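Local coordinates for gentamicin resistance protein (Enterococcus gallinarum, PDB 6CTZ) that probably transfers phosphate from a guanine nucleotide to the 2''-hydroxyl of aminoglycosides such as kanamycin, giving resistance to these antibiotics, at residues M176-P179 / V180-R183; C234-L237 / F238-V242; E248-L251 / D252-I255. The protein carries 2 engineered substitutions. All coordinates share one frame; numbering follows the deposited sequence. Where two conformers were deposited one is given.

Interaction 1: M176-P179 / V180-R183; sequences MTHP and VYTR
Y181 lies alongside H178 at the start of the one-turn helix 179-182, where H178 holds the N-cap position. Followed outward, the tyrosine begins with CB resting 3.6 Å from H178 O. Because CG sits beside the backbone N (chi1 -56°), the ring swings back along the cap residue, and CD2 comes to 3.6 Å from H178 CB. One atom further, CE2 approaches H178 CG. The rings therefore form an oblique aromatic pair, with centroids 5.6 Å apart and planes at 56°. V180 CG1 lies over the centre of one face of the Y181 ring, 3.7 Å above its plane. At CE1 the ring meets T253 of helix 251-276, and the tyrosine also packs on R256, K257 and L260 there, while H178 ND1 is hydrogen-bonded to S174 O in the preceding helix.

The backbone bonds mark the helix start. H178 O accepts Y181 N at 2.8 Å, a donor 47° above the carbonyl plane, and also T182 N at 3.1 Å, this time in that plane. A bond from R183 N to P179 O completes the turn. A water ties the helix back to its approach: it donates to M176 O (2.7 Å) and is hydrogen-bonded to T182 OG1 (2.8 Å).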
ATOM      1  N   MET A 176     -11.002   4.779  18.909  1.00 19.01           N
ATOM      2  CA  MET A 176     -12.331   4.173  18.918  1.00 21.96           C
ATOM      3  C   MET A 176     -13.390   5.082  19.532  1.00 24.30           C
ATOM      4  O   MET A 176     -14.555   5.026  19.120  1.00 26.43           O
ATOM      5  CB  MET A 176     -12.299   2.822  19.639  1.00 24.06           C
ATOM      6  CG  MET A 176     -11.508   1.740  18.902  1.00 27.18           C
ATOM      7  SD  MET A 176     -12.206   1.202  17.316  1.00 30.80           S
ATOM      8  CE  MET A 176     -13.897   0.856  17.777  1.00 31.45           C
ATOM      9  N   THR A 177     -13.022   5.921  20.501  1.00 24.86           N
ATOM     10  CA  THR A 177     -14.008   6.710  21.235  1.00 26.20           C
ATOM     11  C   THR A 177     -14.249   8.100  20.657  1.00 26.95           C
ATOM     12  O   THR A 177     -15.025   8.864  21.241  1.00 28.88           O
ATOM     13  CB  THR A 177     -13.621   6.834  22.715  1.00 28.14           C
ATOM     14  OG1 THR A 177     -12.402   7.576  22.834  1.00 28.19           O
ATOM     15  CG2 THR A 177     -13.451   5.464  23.346  1.00 29.42           C
ATOM     16  N   HIS A 178     -13.629   8.453  19.535  1.00 26.38           N
ATOM     17  CA  HIS A 178     -13.784   9.793  18.964  1.00 26.61           C
ATOM     18  C   HIS A 178     -14.438   9.729  17.593  1.00 25.19           C
ATOM     19  O   HIS A 178     -13.775   9.336  16.613  1.00 23.14           O
ATOM     20  CB  HIS A 178     -12.436  10.504  18.862  1.00 28.96           C
ATOM     21  CG  HIS A 178     -11.904  10.980  20.173  1.00 30.64           C
ATOM     22  ND1 HIS A 178     -11.045  10.227  20.943  1.00 31.46           N
ATOM     23  CD2 HIS A 178     -12.114  12.129  20.859  1.00 32.46           C
ATOM     24  CE1 HIS A 178     -10.741  10.895  22.042  1.00 32.31           C
ATOM     25  NE2 HIS A 178     -11.378  12.051  22.016  1.00 33.26           N
ATOM     26  N   PRO A 179     -15.712  10.116  17.468  1.00 25.59           N
ATOM     27  CA  PRO A 179     -16.347  10.147  16.138  1.00 25.64           C
ATOM     28  C   PRO A 179     -15.607  11.004  15.133  1.00 23.88           C
ATOM     29  O   PRO A 179     -15.723  10.763  13.923  1.00 23.58           O
ATOM     30  CB  PRO A 179     -17.748  10.702  16.432  1.00 27.02           C
ATOM     31  CG  PRO A 179     -18.000  10.324  17.848  1.00 27.47           C
ATOM     32  CD  PRO A 179     -16.669  10.417  18.546  1.00 26.12           C
ATOM     33  N   VAL A 180     -14.843  11.998  15.592  1.00 23.66           N
ATOM     34  CA  VAL A 180     -14.051  12.802  14.667  0.56 23.77           C
ATOM     35  C   VAL A 180     -13.086  11.925  13.875  1.00 22.06           C
ATOM     36  O   VAL A 180     -12.716  12.263  12.744  1.00 22.11           O
ATOM     37  CB  VAL A 180     -13.352  13.961  15.409  0.56 24.88           C
ATOM     38  CG1 VAL A 180     -12.246  13.441  16.314  0.56 24.32           C
ATOM     39  CG2 VAL A 180     -12.819  14.991  14.424  0.56 26.15           C
ATOM     40  N   TYR A 181     -12.690  10.778  14.431  1.00 19.29           N
ATOM     41  CA  TYR A 181     -11.822   9.834  13.735  1.00 17.41           C
ATOM     42  C   TYR A 181     -12.585   8.689  13.090  1.00 17.55           C
ATOM     43  O   TYR A 181     -12.205   8.239  12.012  1.00 17.45           O
ATOM     44  CB  TYR A 181     -10.781   9.232  14.690  1.00 16.50           C
ATOM     45  CG  TYR A 181      -9.927  10.246  15.396  1.00 16.14           C
ATOM     46  CD1 TYR A 181      -9.465  11.384  14.742  1.00 18.12           C
ATOM     47  CD2 TYR A 181      -9.594  10.071  16.732  1.00 17.12           C
ATOM     48  CE1 TYR A 181      -8.684  12.323  15.407  1.00 17.91           C
ATOM     49  CE2 TYR A 181      -8.820  10.998  17.401  1.00 17.99           C
ATOM     50  CZ  TYR A 181      -8.371  12.123  16.734  1.00 18.49           C
ATOM     51  OH  TYR A 181      -7.599  13.049  17.392  1.00 19.70           O
ATOM     52  N   THR A 182     -13.643   8.186  13.732  1.00 17.58           N
ATOM     53  CA  THR A 182     -14.257   6.940  13.285  1.00 19.10           C
ATOM     54  C   THR A 182     -15.314   7.126  12.206  1.00 20.44           C
ATOM     55  O   THR A 182     -15.607   6.167  11.480  1.00 21.96           O
ATOM     56  CB  THR A 182     -14.870   6.175  14.464  1.00 19.84           C
ATOM     57  OG1 THR A 182     -15.911   6.959  15.055  1.00 20.89           O
ATOM     58  CG2 THR A 182     -13.815   5.850  15.515  1.00 20.76           C
ATOM     59  N   ARG A 183     -15.890   8.317  12.076  1.00 19.71           N
ATOM     60  CA  ARG A 183     -16.902   8.567  11.056  1.00 21.16           C
ATOM     61  C   ARG A 183     -16.244   9.147   9.808  1.00 19.11           C
ATOM     62  O   ARG A 183     -15.420  10.062   9.900  1.00 19.98           O
ATOM     63  CB  ARG A 183     -17.983   9.509  11.586  1.00 25.30           C
ATOM     64  CG  ARG A 183     -18.751   8.942  12.773  1.00 29.64           C
ATOM     65  CD  ARG A 183     -19.952   9.804  13.142  1.00 34.04           C
ATOM     66  NE  ARG A 183     -20.896   9.916  12.032  1.00 37.52           N
ATOM     67  CZ  ARG A 183     -21.950   9.126  11.858  1.00 40.28           C
ATOM     68  NH1 ARG A 183     -22.214   8.158  12.728  1.00 41.25           N
ATOM     69  NH2 ARG A 183     -22.746   9.306  10.814  1.00 41.20           N
TER
HETATM   70  O   HOH W   1     -16.159   6.788  17.800  1.00 34.10           O

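Interaction 2: C234-L237 / F238-V242; sequences CGEL and FTRQV
E236 and R240, one helical turn apart, lie side by side and form a salt bridge on the first turn of helix 236-246. R240 NE donates to E236 OE2 at 2.8 Å with an N-H...O angle of 162°, and the oxygen receives it on its anti lone pair. The carboxylate and guanidinium planes are only 26° apart, so the two groups are nearly coplanar. R240 NH2 adds a weak bond to the same OE2, 3.3 Å long. A water reinforces this side, donating to E236 OE2 and accepting from R240 NH2. The glutamate is fully extended, CG anti to the backbone N, and this carries its carboxylate along the straight arginine chain. Outside the pair, R240 NH2 makes a second salt bridge with D252, while L251 and I255 of helix 251-276 pack against the arginine.

Next to this pair, T239 turns both its donors on G235 O. T239 N bonds it at 3.0 Å, and T239 OG1 at 2.8 Å from 42° above the carbonyl plane, which fixes the rotation of the threonine. On the buried flank, C234 CB touches F238 CD2 at 3.6 Å, and C234 SG lies 5.1 Å from the centroid of the F238 ring, an oblique sulfur-aromatic contact. A113 and L116 of helix 106-125 pack on the F238 ring. A water bridges the backbone, donating to C234 O and accepting from F238 N at 2.9 Å.

G235, with positive phi, breaks the chain's course after helix 228-234. The arrangement is a glycine N-cap between two successive helices, followed by an i to i+4 Glu-Arg salt bridge on the first turn.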
ATOM      1  N   CYS A 234       7.435   8.859   4.324  1.00 15.34           N
ATOM      2  CA  CYS A 234       7.858  10.113   3.724  1.00 15.85           C
ATOM      3  C   CYS A 234       7.996  11.244   4.730  1.00 16.11           C
ATOM      4  O   CYS A 234       8.644  12.246   4.417  1.00 17.95           O
ATOM      5  CB  CYS A 234       6.894  10.530   2.601  1.00 16.43           C
ATOM      6  SG  CYS A 234       6.700   9.272   1.316  1.00 18.38           S
ATOM      7  N   GLY A 235       7.419  11.107   5.918  1.00 16.00           N
ATOM      8  CA  GLY A 235       7.593  12.095   6.962  1.00 15.02           C
ATOM      9  C   GLY A 235       6.429  13.072   7.046  1.00 14.33           C
ATOM     10  O   GLY A 235       5.657  13.261   6.103  1.00 14.42           O
ATOM     11  N   GLU A 236       6.325  13.720   8.210  1.00 14.45           N
ATOM     12  CA  GLU A 236       5.191  14.597   8.488  1.00 14.84           C
ATOM     13  C   GLU A 236       5.193  15.838   7.604  1.00 14.09           C
ATOM     14  O   GLU A 236       4.131  16.286   7.156  1.00 14.25           O
ATOM     15  CB  GLU A 236       5.184  14.987   9.963  1.00 15.28           C
ATOM     16  CG  GLU A 236       4.020  15.893  10.309  1.00 15.99           C
ATOM     17  CD  GLU A 236       3.892  16.183  11.793  1.00 18.34           C
ATOM     18  OE1 GLU A 236       4.495  15.460  12.618  1.00 20.53           O
ATOM     19  OE2 GLU A 236       3.175  17.145  12.127  1.00 19.14           O
ATOM     20  N   LEU A 237       6.365  16.422   7.352  1.00 15.33           N
ATOM     21  CA  LEU A 237       6.406  17.644   6.551  1.00 16.75           C
ATOM     22  C   LEU A 237       5.870  17.397   5.147  1.00 14.50           C
ATOM     23  O   LEU A 237       5.025  18.153   4.647  1.00 14.20           O
ATOM     24  CB  LEU A 237       7.826  18.214   6.512  1.00 19.86           C
ATOM     25  CG  LEU A 237       8.216  19.007   7.758  1.00 25.04           C
ATOM     26  CD1 LEU A 237       9.676  19.403   7.674  1.00 27.17           C
ATOM     27  CD2 LEU A 237       7.347  20.245   7.906  1.00 26.25           C
ATOM     28  N   PHE A 238       6.324  16.318   4.507  1.00 13.59           N
ATOM     29  CA  PHE A 238       5.829  15.996   3.173  1.00 13.08           C
ATOM     30  C   PHE A 238       4.346  15.662   3.210  1.00 12.24           C
ATOM     31  O   PHE A 238       3.579  16.092   2.336  1.00 12.35           O
ATOM     32  CB  PHE A 238       6.619  14.831   2.583  1.00 13.51           C
ATOM     33  CG  PHE A 238       6.154  14.437   1.219  1.00 13.77           C
ATOM     34  CD1 PHE A 238       6.578  15.144   0.103  1.00 15.60           C
ATOM     35  CD2 PHE A 238       5.272  13.381   1.050  1.00 14.12           C
ATOM     36  CE1 PHE A 238       6.145  14.794  -1.156  1.00 16.91           C
ATOM     37  CE2 PHE A 238       4.838  13.032  -0.213  1.00 14.59           C
ATOM     38  CZ  PHE A 238       5.274  13.745  -1.314  1.00 16.41           C
ATOM     39  N   THR A 239       3.923  14.891   4.214  1.00 11.61           N
ATOM     40  CA  THR A 239       2.517  14.527   4.320  1.00 11.03           C
ATOM     41  C   THR A 239       1.641  15.766   4.437  1.00 10.95           C
ATOM     42  O   THR A 239       0.584  15.851   3.796  1.00 11.14           O
ATOM     43  CB  THR A 239       2.324  13.588   5.512  1.00 11.55           C
ATOM     44  OG1 THR A 239       3.078  12.391   5.293  1.00 12.46           O
ATOM     45  CG2 THR A 239       0.875  13.218   5.681  1.00 11.97           C
ATOM     46  N   ARG A 240       2.074  16.746   5.237  1.00 11.51           N
ATOM     47  CA  ARG A 240       1.308  17.981   5.379  1.00 12.00           C
ATOM     48  C   ARG A 240       1.235  18.753   4.068  1.00 11.70           C
ATOM     49  O   ARG A 240       0.236  19.432   3.810  1.00 12.88           O
ATOM     50  CB  ARG A 240       1.914  18.841   6.487  1.00 12.27           C
ATOM     51  CG  ARG A 240       1.570  18.357   7.881  1.00 13.24           C
ATOM     52  CD  ARG A 240       2.330  19.148   8.947  1.00 14.17           C
ATOM     53  NE  ARG A 240       1.884  18.830  10.302  1.00 14.93           N
ATOM     54  CZ  ARG A 240       0.886  19.457  10.924  1.00 15.70           C
ATOM     55  NH1 ARG A 240       0.227  20.432  10.311  1.00 17.14           N
ATOM     56  NH2 ARG A 240       0.537  19.090  12.149  1.00 17.23           N
ATOM     57  N   GLN A 241       2.278  18.665   3.229  1.00 11.87           N
ATOM     58  CA  GLN A 241       2.243  19.295   1.911  1.00 13.26           C
ATOM     59  C   GLN A 241       1.185  18.652   1.022  1.00 12.15           C
ATOM     60  O   GLN A 241       0.454  19.352   0.315  1.00 12.55           O
ATOM     61  CB  GLN A 241       3.605  19.177   1.225  1.00 16.12           C
ATOM     62  CG  GLN A 241       4.747  19.978   1.815  1.00 20.84           C
ATOM     63  CD  GLN A 241       6.029  19.787   1.010  1.00 25.54           C
ATOM     64  OE1 GLN A 241       6.854  18.926   1.326  1.00 28.61           O
ATOM     65  NE2 GLN A 241       6.186  20.575  -0.049  1.00 26.32           N
ATOM     66  N   VAL A 242       1.107  17.319   1.026  1.00 10.94           N
ATOM     67  CA  VAL A 242       0.058  16.631   0.272  1.00 10.65           C
ATOM     68  C   VAL A 242      -1.317  17.045   0.782  1.00 10.68           C
ATOM     69  O   VAL A 242      -2.215  17.384   0.000  1.00 11.37           O
ATOM     70  CB  VAL A 242       0.253  15.104   0.333  1.00 10.83           C
ATOM     71  CG1 VAL A 242      -0.870  14.414  -0.435  1.00 11.17           C
ATOM     72  CG2 VAL A 242       1.617  14.694  -0.249  1.00 11.49           C
TER
HETATM   73  O   HOH W   2       8.707  14.836   5.311  1.00 18.51           O
HETATM   74  O   HOH W   3       1.013  17.589  14.483  1.00 23.85           O

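Interaction 3: E248-L251 / D252-I255; sequences EVDL and DTLI. Engineered in segment 252-255: L254 (natural residue His).
D250 is the N-cap of the long helix 251-276, and its carboxylate reaches the first turn through T253. T253 OG1 donates to D250 OD2 at 2.6 Å, arriving 44° above the carboxylate plane. The other oxygen, OD1, accepts T253 N in a weak capping bond of 3.4 Å, which is long but nearly straight at 163°. Both oxygens are thus turned to one residue, and the carboxylate is held against rotation. CG stands anti to the backbone N (chi1 -173°), which brings the group round to the helix end. The negative charge there would probably be stabilised by the amides of the first turn. A water extends the cap, donating to D250 OD1 and accepting from D252 N at 3.0 Å.

After the cap the regular helix pattern sets in at once. L254 N bonds D250 O at 3.1 Å, and I255 N bonds L251 O at 2.7 Å. D250 itself has positive phi and psi, a left-handed backbone conformation that turns the chain from the loop into the helix.

The apolar part is formed by L254, E248 and L251. L254, an engineered residue, crosses E248 at about a right angle, its CD2 methyl 3.7 Å from E248 CG. L251 CD2 is more distant from L254 CD2, at 4.5 Å. M243 of helix 236-246 touches E248, L254 and I255, and E248 OE2 is hydrogen-bonded to Y227 OH. E248 and position 254 belong to a magnesium site seen in this protein, but no such ion is bound here. What makes the arrangement an aspartate N-cap is D250 OD1 accepting T253 N, weak as that bond is, with T253 OG1 on OD2 as an added tie.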
ATOM      1  N   GLU A 248      -7.275  19.662   2.650  1.00 13.91           N
ATOM      2  CA  GLU A 248      -7.707  19.175   3.949  1.00 13.19           C
ATOM      3  C   GLU A 248      -7.794  20.342   4.926  1.00 14.41           C
ATOM      4  O   GLU A 248      -7.112  21.361   4.778  1.00 15.06           O
ATOM      5  CB  GLU A 248      -6.715  18.144   4.480  1.00 12.73           C
ATOM      6  CG  GLU A 248      -6.464  16.939   3.571  1.00 13.30           C
ATOM      7  CD  GLU A 248      -7.597  15.923   3.520  1.00 13.26           C
ATOM      8  OE1 GLU A 248      -8.688  16.153   4.090  1.00 15.40           O
ATOM      9  OE2 GLU A 248      -7.377  14.862   2.904  1.00 14.04           O
ATOM     10  N   VAL A 249      -8.633  20.182   5.940  1.00 14.24           N
ATOM     11  CA  VAL A 249      -8.770  21.187   6.988  1.00 15.52           C
ATOM     12  C   VAL A 249      -8.275  20.609   8.304  1.00 17.21           C
ATOM     13  O   VAL A 249      -8.314  19.397   8.525  1.00 18.45           O
ATOM     14  CB  VAL A 249     -10.214  21.703   7.137  1.00 19.21           C
ATOM     15  CG1 VAL A 249     -10.692  22.323   5.836  1.00 20.13           C
ATOM     16  CG2 VAL A 249     -11.130  20.577   7.582  1.00 20.53           C
ATOM     17  N   ASP A 250      -7.834  21.497   9.193  1.00 17.29           N
ATOM     18  CA  ASP A 250      -7.393  21.148  10.545  1.00 17.50           C
ATOM     19  C   ASP A 250      -6.377  20.005  10.509  1.00 15.70           C
ATOM     20  O   ASP A 250      -6.629  18.879  10.949  1.00 16.48           O
ATOM     21  CB  ASP A 250      -8.573  20.830  11.466  1.00 19.44           C
ATOM     22  CG  ASP A 250      -8.145  20.624  12.911  1.00 22.90           C
ATOM     23  OD1 ASP A 250      -6.969  20.893  13.246  1.00 24.50           O
ATOM     24  OD2 ASP A 250      -8.987  20.177  13.710  1.00 25.21           O
ATOM     25  N   LEU A 251      -5.205  20.343   9.970  1.00 14.57           N
ATOM     26  CA  LEU A 251      -4.184  19.322   9.758  1.00 14.11           C
ATOM     27  C   LEU A 251      -3.646  18.751  11.062  1.00 13.86           C
ATOM     28  O   LEU A 251      -3.188  17.607  11.075  1.00 14.16           O
ATOM     29  CB  LEU A 251      -3.030  19.839   8.899  1.00 14.50           C
ATOM     30  CG  LEU A 251      -3.351  20.287   7.476  1.00 17.93           C
ATOM     31  CD1 LEU A 251      -2.099  20.288   6.611  1.00 15.85           C
ATOM     32  CD2 LEU A 251      -4.444  19.461   6.855  1.00 21.61           C
ATOM     33  N   ASP A 252      -3.669  19.511  12.162  1.00 14.81           N
ATOM     34  CA  ASP A 252      -3.208  18.934  13.423  1.00 16.08           C
ATOM     35  C   ASP A 252      -4.078  17.751  13.835  1.00 15.79           C
ATOM     36  O   ASP A 252      -3.565  16.710  14.263  1.00 15.15           O
ATOM     37  CB  ASP A 252      -3.201  19.987  14.529  1.00 17.39           C
ATOM     38  CG  ASP A 252      -2.125  21.038  14.337  1.00 19.49           C
ATOM     39  OD1 ASP A 252      -1.092  20.759  13.701  1.00 20.89           O
ATOM     40  OD2 ASP A 252      -2.305  22.155  14.860  1.00 22.43           O
ATOM     41  N   THR A 253      -5.398  17.881  13.688  1.00 15.39           N
ATOM     42  CA  THR A 253      -6.277  16.762  14.008  1.00 15.33           C
ATOM     43  C   THR A 253      -6.098  15.624  13.008  1.00 13.10           C
ATOM     44  O   THR A 253      -6.039  14.451  13.399  1.00 12.98           O
ATOM     45  CB  THR A 253      -7.730  17.233  14.039  1.00 16.97           C
ATOM     46  OG1 THR A 253      -7.872  18.250  15.037  1.00 18.76           O
ATOM     47  CG2 THR A 253      -8.670  16.082  14.355  1.00 18.59           C
ATOM     48  N   LEU A 254      -5.993  15.950  11.716  1.00 12.23           N
ATOM     49  CA  LEU A 254      -5.839  14.911  10.707  1.00 11.84           C
ATOM     50  C   LEU A 254      -4.522  14.161  10.883  1.00 10.65           C
ATOM     51  O   LEU A 254      -4.476  12.930  10.738  1.00 11.21           O
ATOM     52  CB  LEU A 254      -5.961  15.515   9.304  1.00 11.80           C
ATOM     53  CG  LEU A 254      -5.826  14.531   8.137  1.00 11.36           C
ATOM     54  CD1 LEU A 254      -6.814  13.370   8.214  1.00 13.23           C
ATOM     55  CD2 LEU A 254      -5.995  15.287   6.834  1.00 12.31           C
ATOM     56  N   ILE A 255      -3.437  14.877  11.204  1.00 11.77           N
ATOM     57  CA  ILE A 255      -2.162  14.204  11.443  1.00 11.93           C
ATOM     58  C   ILE A 255      -2.260  13.283  12.650  1.00 10.99           C
ATOM     59  O   ILE A 255      -1.721  12.170  12.646  1.00 12.25           O
ATOM     60  CB  ILE A 255      -1.015  15.226  11.575  1.00 12.49           C
ATOM     61  CG1 ILE A 255      -0.640  15.797  10.208  1.00 13.25           C
ATOM     62  CG2 ILE A 255       0.193  14.619  12.289  1.00 14.10           C
ATOM     63  CD1 ILE A 255       0.100  14.810   9.288  1.00 13.97           C
TER
HETATM   64  O   HOH W   4      -4.258  22.409  12.303  1.00 22.18           O

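How the interactions relate
Helix 251-276 connects all three contacts, its first turn being interaction 3. The contacts from interaction 1 to it are packing, whereas interaction 2 joins it by charge as well as packing. Interactions 1 and 2 do not touch, their nearest atoms being about 11 Å apart. Interaction 1 is a surface contact, while the other two are partly buried. Each contains a helix start, and in all three the carbonyl of the N-cap residue accepts the amide four residues on. The caps differ in their side chains: of the three N-cap residues D250 adds a side-chain cap, the H178 imidazole turns back to the preceding helix, and G235 has no side chain.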